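Local coordinates for pyruvate kinase (Cryptosporidium parvum, PDB 6P0Y), which probably catalyses the final step of glycolysis, transferring the phosphoryl group of phosphoenolpyruvate to ADP to yield pyruvate and ATP, with potassium and magnesium ions, at residues A[107-112]-A[234-239]; A[113-118]-A[201-206]. One frame throughout, in Å; residues are numbered along the deposited sequence.

Contact 1 of 2, residues A[107-112]-A[234-239]; sequences MLDTKG and ALSFVQ. With K (potassium ion), chain E.
S236 and T110 clasp each other through two reciprocal hydrogen bonds, each pairing a side-chain hydroxyl with the partner's backbone. S236 OG donates to T110 O at 2.8 Å, while S236 N points almost straight at T110 OG1 (3.0 Å, 171°). A chi1 of 62° sets that OG1 between the threonine's own N and carbonyl carbon, where it also donates to a water that passes a bond on to S236 O. T110 O has a second task: it binds the potassium ion at 2.8 Å, beside D109 OD1 at 2.9 Å, and N76 and S78 complete the four protein ligands. The other carboxylate oxygen, D109 OD2, pairs with R74 and K270, so both ends of the group are held. Behind this polar cluster the strands run parallel, A234 N bonding to L108 O (2.8 Å) and T110 N to A234 O (3.2 Å). M107 SD packs against A234 CB (3.7 Å); T110 CG2 lies 4.1 Å from L235 CD1, the two side chains meeting at a slant. Strands 105-109 and 232-235 lie side by side in the TIM barrel of pyruvate kinase, with potassium at the C-terminal end of 105-109 and S236 in its second shell.

Contact 2 of 2, residues A[113-118]-A[201-206]; sequences PEIRTG and MNLPGC. With ADP (adenosine-5'-diphosphate), chain C.
The one hydrogen bond between these two segments runs from M201 N to I115 O (2.8 Å, 168°), yet the residue after I115 reaches the nucleotide. R116 leaves the backbone pointing away from 201-206 and bends at chi2 (-83°), which turns the guanidinium toward the diphosphate. There NH1 and NH2 converge on one beta-phosphate oxygen, each 2.7 Å from ADP O1B, which sits at the edge of the group near its plane; both bonds are bent, to 137°. Along a neighbouring edge E114 lies side-on: R116 NE meets E114 OE2 at 2.9 Å, within the guanidinium plane but well above that of the carboxylate, and NH2 reaches E114 OE1 on its syn side at 3.2 Å. R198 O takes a further bond from NH1, and S78 OG also bonds to E114 OE1. Between the segments the packing is apolar. M201, bent at chi3, lays CE beside I115 CG2 (4.0 Å) and T117 CG2 (3.9 Å), its chain crossing that of I115 at about a right angle; I115 CD1 meets L203 CD1 at 3.6 Å. T117 OG1 meanwhile bonds to K199 N. The short, weakly bonded strand 115-116 is outermost in the sheet of the small beta domain that follows the third barrel strand in pyruvate kinases. Chemically, the N-H groups of R116 are divided among a carboxylate, a phosphate and a carbonyl; this fixes the rotation of the guanidinium, and its positive charge probably offsets part of the negative charge of the beta-phosphate.

Contact 2 is nested within the chain loop that contact 1 closes, and their centres lie 14 Å apart. The join is direct: F237 CB of contact 1 packs on P113 CG of contact 2 at 3.8 Å, and F237 CE2 approaches E114 CB at 4.1 Å. Shared second partners tie both to one active site. S78 binds the potassium ion and also E114; N76 binds potassium and ADP; R74 pairs with D109 and bonds to ADP. The side chain of R116 comes within about 5 Å of potassium, and that of D109 within about 7 Å of ADP. Barrel and small domain therefore meet around a shared cleft that holds potassium, magnesium and ADP.

Contact 1 of 2, residues A[107-112]-A[234-239]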
ATOM      1  N   MET A 107     -27.409 -17.710  26.764  1.00 29.85           N
ATOM      2  CA  MET A 107     -27.740 -16.280  26.548  1.00 29.25           C
ATOM      3  C   MET A 107     -29.188 -16.044  26.990  1.00 29.39           C
ATOM      4  O   MET A 107     -30.072 -16.787  26.513  1.00 28.82           O
ATOM      5  CB  MET A 107     -27.570 -15.930  25.064  1.00 28.74           C
ATOM      6  CG  MET A 107     -28.216 -14.626  24.641  1.00 28.62           C
ATOM      7  SD  MET A 107     -27.955 -14.299  22.881  1.00 27.79           S
ATOM      8  CE  MET A 107     -26.295 -13.628  22.914  1.00 27.67           C
ATOM      9  N   LEU A 108     -29.410 -15.072  27.884  1.00 29.92           N
ATOM     10  CA  LEU A 108     -30.761 -14.563  28.244  1.00 30.17           C
ATOM     11  C   LEU A 108     -31.057 -13.331  27.385  1.00 29.92           C
ATOM     12  O   LEU A 108     -30.366 -12.310  27.558  1.00 29.97           O
ATOM     13  CB  LEU A 108     -30.832 -14.224  29.737  1.00 30.67           C
ATOM     14  CG  LEU A 108     -32.234 -13.882  30.255  1.00 31.35           C
ATOM     15  CD1 LEU A 108     -32.393 -14.242  31.726  1.00 31.67           C
ATOM     16  CD2 LEU A 108     -32.573 -12.412  30.038  1.00 31.33           C
ATOM     17  N   ASP A 109     -32.053 -13.434  26.504  1.00 30.42           N
ATOM     18  CA  ASP A 109     -32.526 -12.327  25.636  1.00 30.86           C
ATOM     19  C   ASP A 109     -33.725 -11.666  26.329  1.00 31.01           C
ATOM     20  O   ASP A 109     -34.781 -12.315  26.420  1.00 30.12           O
ATOM     21  CB  ASP A 109     -32.826 -12.855  24.231  1.00 31.04           C
ATOM     22  CG  ASP A 109     -33.005 -11.775  23.178  1.00 31.23           C
ATOM     23  OD1 ASP A 109     -33.745 -10.810  23.444  1.00 31.48           O
ATOM     24  OD2 ASP A 109     -32.421 -11.919  22.090  1.00 31.13           O
ATOM     25  N   THR A 110     -33.550 -10.426  26.799  1.00 32.46           N
ATOM     26  CA  THR A 110     -34.518  -9.678  27.652  1.00 34.20           C
ATOM     27  C   THR A 110     -35.781  -9.345  26.852  1.00 36.06           C
ATOM     28  O   THR A 110     -35.665  -9.124  25.631  1.00 35.49           O
ATOM     29  CB  THR A 110     -33.904  -8.387  28.212  1.00 33.56           C
ATOM     30  OG1 THR A 110     -33.570  -7.542  27.109  1.00 33.02           O
ATOM     31  CG2 THR A 110     -32.680  -8.638  29.068  1.00 33.35           C
ATOM     32  N   LYS A 111     -36.942  -9.327  27.517  1.00 38.59           N
ATOM     33  CA  LYS A 111     -38.235  -8.893  26.924  1.00 41.36           C
ATOM     34  C   LYS A 111     -38.115  -7.417  26.542  1.00 41.98           C
ATOM     35  O   LYS A 111     -38.334  -7.086  25.362  1.00 43.01           O
ATOM     36  CB  LYS A 111     -39.393  -9.119  27.900  1.00 43.80           C
ATOM     37  CG  LYS A 111     -40.779  -8.852  27.332  1.00 45.26           C
ATOM     38  CD  LYS A 111     -41.892  -9.433  28.196  1.00 47.36           C
ATOM     39  CE  LYS A 111     -43.277  -9.222  27.618  1.00 48.90           C
ATOM     40  NZ  LYS A 111     -44.143  -8.425  28.522  1.00 49.87           N
ATOM     41  N   GLY A 112     -37.756  -6.579  27.516  1.00 43.16           N
ATOM     42  CA  GLY A 112     -37.557  -5.130  27.340  1.00 43.63           C
ATOM     43  C   GLY A 112     -38.847  -4.423  26.939  1.00 44.91           C
ATOM     44  O   GLY A 112     -39.941  -4.938  27.161  1.00 44.42           O
ATOM     45  N   ALA A 234     -28.471 -10.669  26.324  1.00 31.18           N
ATOM     46  CA  ALA A 234     -28.786 -10.008  25.039  1.00 32.10           C
ATOM     47  C   ALA A 234     -29.782  -8.881  25.322  1.00 32.74           C
ATOM     48  O   ALA A 234     -30.994  -9.152  25.349  1.00 34.61           O
ATOM     49  CB  ALA A 234     -29.317 -11.009  24.040  1.00 32.14           C
ATOM     50  N   LEU A 235     -29.271  -7.668  25.550  1.00 33.09           N
ATOM     51  CA  LEU A 235     -30.044  -6.506  26.062  1.00 32.90           C
ATOM     52  C   LEU A 235     -30.861  -5.898  24.915  1.00 32.97           C
ATOM     53  O   LEU A 235     -30.258  -5.270  24.022  1.00 33.01           O
ATOM     54  CB  LEU A 235     -29.059  -5.499  26.665  1.00 32.92           C
ATOM     55  CG  LEU A 235     -29.622  -4.559  27.728  1.00 33.26           C
ATOM     56  CD1 LEU A 235     -30.247  -5.336  28.879  1.00 33.84           C
ATOM     57  CD2 LEU A 235     -28.531  -3.630  28.240  1.00 33.03           C
ATOM     58  N   SER A 236     -32.182  -6.093  24.935  1.00 33.10           N
ATOM     59  CA  SER A 236     -33.111  -5.686  23.849  1.00 33.83           C
ATOM     60  C   SER A 236     -33.291  -4.163  23.844  1.00 34.39           C
ATOM     61  O   SER A 236     -33.322  -3.564  24.937  1.00 34.98           O
ATOM     62  CB  SER A 236     -34.429  -6.398  23.965  1.00 33.11           C
ATOM     63  OG  SER A 236     -34.276  -7.776  23.676  1.00 32.73           O
ATOM     64  N   PHE A 237     -33.376  -3.580  22.644  1.00 35.19           N
ATOM     65  CA  PHE A 237     -33.700  -2.155  22.365  1.00 36.86           C
ATOM     66  C   PHE A 237     -32.752  -1.209  23.112  1.00 37.34           C
ATOM     67  O   PHE A 237     -33.245  -0.226  23.706  1.00 38.08           O
ATOM     68  CB  PHE A 237     -35.157  -1.862  22.735  1.00 38.00           C
ATOM     69  CG  PHE A 237     -36.184  -2.580  21.894  1.00 38.73           C
ATOM     70  CD1 PHE A 237     -36.655  -2.016  20.717  1.00 38.82           C
ATOM     71  CD2 PHE A 237     -36.694  -3.807  22.289  1.00 38.63           C
ATOM     72  CE1 PHE A 237     -37.608  -2.671  19.949  1.00 38.86           C
ATOM     73  CE2 PHE A 237     -37.646  -4.461  21.520  1.00 39.09           C
ATOM     74  CZ  PHE A 237     -38.102  -3.892  20.351  1.00 38.96           C
ATOM     75  N   VAL A 238     -31.438  -1.464  23.063  1.00 37.26           N
ATOM     76  CA  VAL A 238     -30.405  -0.547  23.636  1.00 37.52           C
ATOM     77  C   VAL A 238     -30.371   0.712  22.764  1.00 37.69           C
ATOM     78  O   VAL A 238     -30.369   0.568  21.528  1.00 37.26           O
ATOM     79  CB  VAL A 238     -29.022  -1.216  23.744  1.00 37.35           C
ATOM     80  CG1 VAL A 238     -27.920  -0.209  24.030  1.00 37.28           C
ATOM     81  CG2 VAL A 238     -29.016  -2.307  24.798  1.00 37.38           C
ATOM     82  N   GLN A 239     -30.368   1.892  23.391  1.00 39.40           N
ATOM     83  CA  GLN A 239     -30.545   3.200  22.703  1.00 40.67           C
ATOM     84  C   GLN A 239     -29.364   4.145  22.959  1.00 40.74           C
ATOM     85  O   GLN A 239     -29.271   5.139  22.221  1.00 40.97           O
ATOM     86  CB  GLN A 239     -31.855   3.851  23.145  1.00 41.27           C
ATOM     87  CG  GLN A 239     -33.086   3.125  22.627  1.00 41.80           C
ATOM     88  CD  GLN A 239     -34.358   3.896  22.882  1.00 42.41           C
ATOM     89  OE1 GLN A 239     -35.392   3.640  22.273  1.00 42.72           O
ATOM     90  NE2 GLN A 239     -34.289   4.851  23.795  1.00 42.80           N
TER
HETATM   91  K     K E 603     -36.637 -10.576  23.436  1.00 44.87           K
HETATM   92  O   HOH W   1     -34.120  -4.970  27.321  1.00 30.38           O

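Contact 2 of 2, residues A[113-118]-A[201-206]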
ATOM      1  N   PRO A 113     -38.751  -3.235  26.305  1.00 46.62           N
ATOM      2  CA  PRO A 113     -39.928  -2.430  25.982  1.00 47.63           C
ATOM      3  C   PRO A 113     -40.666  -2.849  24.701  1.00 48.05           C
ATOM      4  O   PRO A 113     -41.149  -1.982  23.999  1.00 49.07           O
ATOM      5  CB  PRO A 113     -39.306  -1.035  25.826  1.00 47.56           C
ATOM      6  CG  PRO A 113     -37.950  -1.311  25.229  1.00 47.56           C
ATOM      7  CD  PRO A 113     -37.495  -2.594  25.890  1.00 47.06           C
ATOM      8  N   GLU A 114     -40.767  -4.153  24.439  1.00 49.49           N
ATOM      9  CA  GLU A 114     -41.426  -4.697  23.221  1.00 51.14           C
ATOM     10  C   GLU A 114     -42.945  -4.501  23.319  1.00 51.92           C
ATOM     11  O   GLU A 114     -43.448  -4.287  24.441  1.00 49.58           O
ATOM     12  CB  GLU A 114     -41.085  -6.176  23.036  1.00 51.48           C
ATOM     13  CG  GLU A 114     -41.725  -7.086  24.071  1.00 52.60           C
ATOM     14  CD  GLU A 114     -41.600  -8.559  23.750  1.00 53.85           C
ATOM     15  OE1 GLU A 114     -40.600  -8.931  23.103  1.00 54.27           O
ATOM     16  OE2 GLU A 114     -42.509  -9.326  24.143  1.00 53.77           O
ATOM     17  N   ILE A 115     -43.629  -4.576  22.173  1.00 55.09           N
ATOM     18  CA  ILE A 115     -45.117  -4.604  22.039  1.00 57.05           C
ATOM     19  C   ILE A 115     -45.496  -5.869  21.258  1.00 57.98           C
ATOM     20  O   ILE A 115     -44.850  -6.133  20.219  1.00 57.27           O
ATOM     21  CB  ILE A 115     -45.621  -3.315  21.356  1.00 57.64           C
ATOM     22  CG1 ILE A 115     -45.175  -2.068  22.127  1.00 58.33           C
ATOM     23  CG2 ILE A 115     -47.133  -3.348  21.167  1.00 57.64           C
ATOM     24  CD1 ILE A 115     -45.223  -0.794  21.330  1.00 58.88           C
ATOM     25  N   ARG A 116     -46.501  -6.611  21.735  1.00 59.88           N
ATOM     26  CA  ARG A 116     -46.898  -7.947  21.212  1.00 61.95           C
ATOM     27  C   ARG A 116     -48.371  -7.943  20.793  1.00 66.10           C
ATOM     28  O   ARG A 116     -49.177  -7.300  21.492  1.00 69.82           O
ATOM     29  CB  ARG A 116     -46.706  -9.013  22.295  1.00 59.74           C
ATOM     30  CG  ARG A 116     -45.257  -9.379  22.556  1.00 57.46           C
ATOM     31  CD  ARG A 116     -44.745 -10.406  21.568  1.00 55.08           C
ATOM     32  NE  ARG A 116     -43.309 -10.587  21.698  1.00 53.15           N
ATOM     33  CZ  ARG A 116     -42.548 -11.286  20.866  1.00 51.21           C
ATOM     34  NH1 ARG A 116     -43.080 -11.902  19.825  1.00 50.78           N
ATOM     35  NH2 ARG A 116     -41.251 -11.379  21.087  1.00 50.45           N
ATOM     36  N   THR A 117     -48.707  -8.677  19.727  1.00 68.99           N
ATOM     37  CA  THR A 117     -50.103  -9.052  19.373  1.00 71.01           C
ATOM     38  C   THR A 117     -50.606 -10.022  20.447  1.00 74.19           C
ATOM     39  O   THR A 117     -49.767 -10.688  21.075  1.00 74.38           O
ATOM     40  CB  THR A 117     -50.209  -9.640  17.957  1.00 70.12           C
ATOM     41  OG1 THR A 117     -49.523 -10.893  17.915  1.00 68.23           O
ATOM     42  CG2 THR A 117     -49.657  -8.720  16.886  1.00 69.66           C
ATOM     43  N   GLY A 118     -51.920 -10.075  20.667  1.00 80.41           N
ATOM     44  CA  GLY A 118     -52.548 -11.033  21.596  1.00 85.00           C
ATOM     45  C   GLY A 118     -52.724 -12.388  20.948  1.00 88.96           C
ATOM     46  O   GLY A 118     -52.190 -12.584  19.835  1.00 86.96           O
ATOM     47  N   MET A 201     -44.937  -6.086  17.462  1.00 70.37           N
ATOM     48  CA  MET A 201     -45.414  -4.888  16.722  1.00 69.39           C
ATOM     49  C   MET A 201     -44.367  -3.775  16.825  1.00 68.99           C
ATOM     50  O   MET A 201     -43.804  -3.607  17.921  1.00 68.36           O
ATOM     51  CB  MET A 201     -46.736  -4.386  17.305  1.00 69.90           C
ATOM     52  CG  MET A 201     -47.920  -5.202  16.849  1.00 70.10           C
ATOM     53  SD  MET A 201     -49.452  -4.466  17.438  1.00 72.73           S
ATOM     54  CE  MET A 201     -49.703  -5.445  18.916  1.00 71.03           C
ATOM     55  N   ASN A 202     -44.149  -3.038  15.732  1.00 69.75           N
ATOM     56  CA  ASN A 202     -43.269  -1.839  15.685  1.00 70.61           C
ATOM     57  C   ASN A 202     -44.118  -0.614  15.328  1.00 69.86           C
ATOM     58  O   ASN A 202     -44.960  -0.724  14.405  1.00 70.15           O
ATOM     59  CB  ASN A 202     -42.117  -2.004  14.693  1.00 71.82           C
ATOM     60  CG  ASN A 202     -41.346  -3.292  14.882  1.00 72.44           C
ATOM     61  OD1 ASN A 202     -40.528  -3.409  15.791  1.00 73.17           O
ATOM     62  ND2 ASN A 202     -41.573  -4.251  13.998  1.00 72.31           N
ATOM     63  N   LEU A 203     -43.901   0.497  16.040  1.00 69.92           N
ATOM     64  CA  LEU A 203     -44.668   1.763  15.895  1.00 71.44           C
ATOM     65  C   LEU A 203     -43.714   2.910  15.576  1.00 76.18           C
ATOM     66  O   LEU A 203     -42.526   2.840  15.887  1.00 76.33           O
ATOM     67  CB  LEU A 203     -45.427   2.036  17.198  1.00 68.63           C
ATOM     68  CG  LEU A 203     -46.289   0.893  17.731  1.00 66.42           C
ATOM     69  CD1 LEU A 203     -46.966   1.305  19.028  1.00 65.48           C
ATOM     70  CD2 LEU A 203     -47.329   0.457  16.710  1.00 66.97           C
ATOM     71  N   PRO A 204     -44.213   4.021  14.975  1.00 83.06           N
ATOM     72  CA  PRO A 204     -43.380   5.193  14.684  1.00 85.03           C
ATOM     73  C   PRO A 204     -42.708   5.796  15.929  1.00 86.61           C
ATOM     74  O   PRO A 204     -43.340   5.842  16.974  1.00 86.39           O
ATOM     75  CB  PRO A 204     -44.362   6.217  14.088  1.00 85.55           C
ATOM     76  CG  PRO A 204     -45.534   5.394  13.600  1.00 84.48           C
ATOM     77  CD  PRO A 204     -45.606   4.204  14.534  1.00 83.67           C
ATOM     78  N   GLY A 205     -41.453   6.237  15.782  1.00 87.56           N
ATOM     79  CA  GLY A 205     -40.705   6.983  16.815  1.00 90.38           C
ATOM     80  C   GLY A 205     -39.274   6.492  16.956  1.00 91.43           C
ATOM     81  O   GLY A 205     -38.901   5.535  16.246  1.00 90.21           O
ATOM     82  N   CYS A 206     -38.501   7.136  17.838  1.00 93.03           N
ATOM     83  CA  CYS A 206     -37.075   6.826  18.137  1.00 93.30           C
ATOM     84  C   CYS A 206     -36.860   6.821  19.655  1.00 88.84           C
ATOM     85  O   CYS A 206     -37.382   5.889  20.300  1.00 81.58           O
ATOM     86  CB  CYS A 206     -36.142   7.838  17.477  1.00 95.92           C
ATOM     87  SG  CYS A 206     -36.355   7.960  15.682  1.00 96.46           S
TER
HETATM   88  PB  ADP C 601     -39.767 -13.615  18.305  1.00 50.62           P
HETATM   89  O1B ADP C 601     -40.879 -13.367  19.309  1.00 49.65           O
HETATM   90  O2B ADP C 601     -40.390 -14.314  17.079  1.00 50.93           O
HETATM   91  O3B ADP C 601     -38.993 -12.394  17.927  1.00 50.26           O
HETATM   92  PA  ADP C 601     -37.679 -15.609  18.403  1.00 48.75           P
HETATM   93  O1A ADP C 601     -37.157 -16.438  19.556  1.00 49.62           O
HETATM   94  O2A ADP C 601     -36.692 -14.818  17.633  1.00 49.16           O
HETATM   95  O3A ADP C 601     -38.803 -14.666  19.013  1.00 50.77           O
HETATM   96  O5' ADP C 601     -38.583 -16.522  17.435  1.00 49.85           O
HETATM   97  C5' ADP C 601     -38.744 -17.957  17.442  1.00 50.21           C
HETATM   98  C4' ADP C 601     -40.186 -18.338  17.688  1.00 49.99           C
HETATM   99  O4' ADP C 601     -40.230 -19.618  18.360  1.00 50.55           O
HETATM  100  C3' ADP C 601     -41.007 -17.380  18.551  1.00 50.55           C
HETATM  101  O3' ADP C 601     -41.724 -16.453  17.742  1.00 49.41           O
HETATM  102  C2' ADP C 601     -41.978 -18.316  19.273  1.00 51.22           C
HETATM  103  O2' ADP C 601     -43.123 -18.589  18.473  1.00 52.41           O
HETATM  104  C1' ADP C 601     -41.112 -19.566  19.465  1.00 50.75           C
HETATM  105  N9  ADP C 601     -40.319 -19.575  20.693  1.00 49.62           N
HETATM  106  C8  ADP C 601     -39.070 -19.042  20.884  1.00 48.63           C
HETATM  107  N7  ADP C 601     -38.603 -19.193  22.100  1.00 48.20           N
HETATM  108  C5  ADP C 601     -39.615 -19.874  22.759  1.00 48.85           C
HETATM  109  C6  ADP C 601     -39.747 -20.331  24.087  1.00 48.70           C
HETATM  110  N6  ADP C 601     -38.797 -20.203  25.019  1.00 47.81           N
HETATM  111  N1  ADP C 601     -40.897 -20.953  24.427  1.00 49.18           N
HETATM  112  C2  ADP C 601     -41.844 -21.110  23.494  1.00 49.90           C
HETATM  113  N3  ADP C 601     -41.829 -20.733  22.211  1.00 49.84           N
HETATM  114  C4  ADP C 601     -40.681 -20.116  21.904  1.00 49.67           C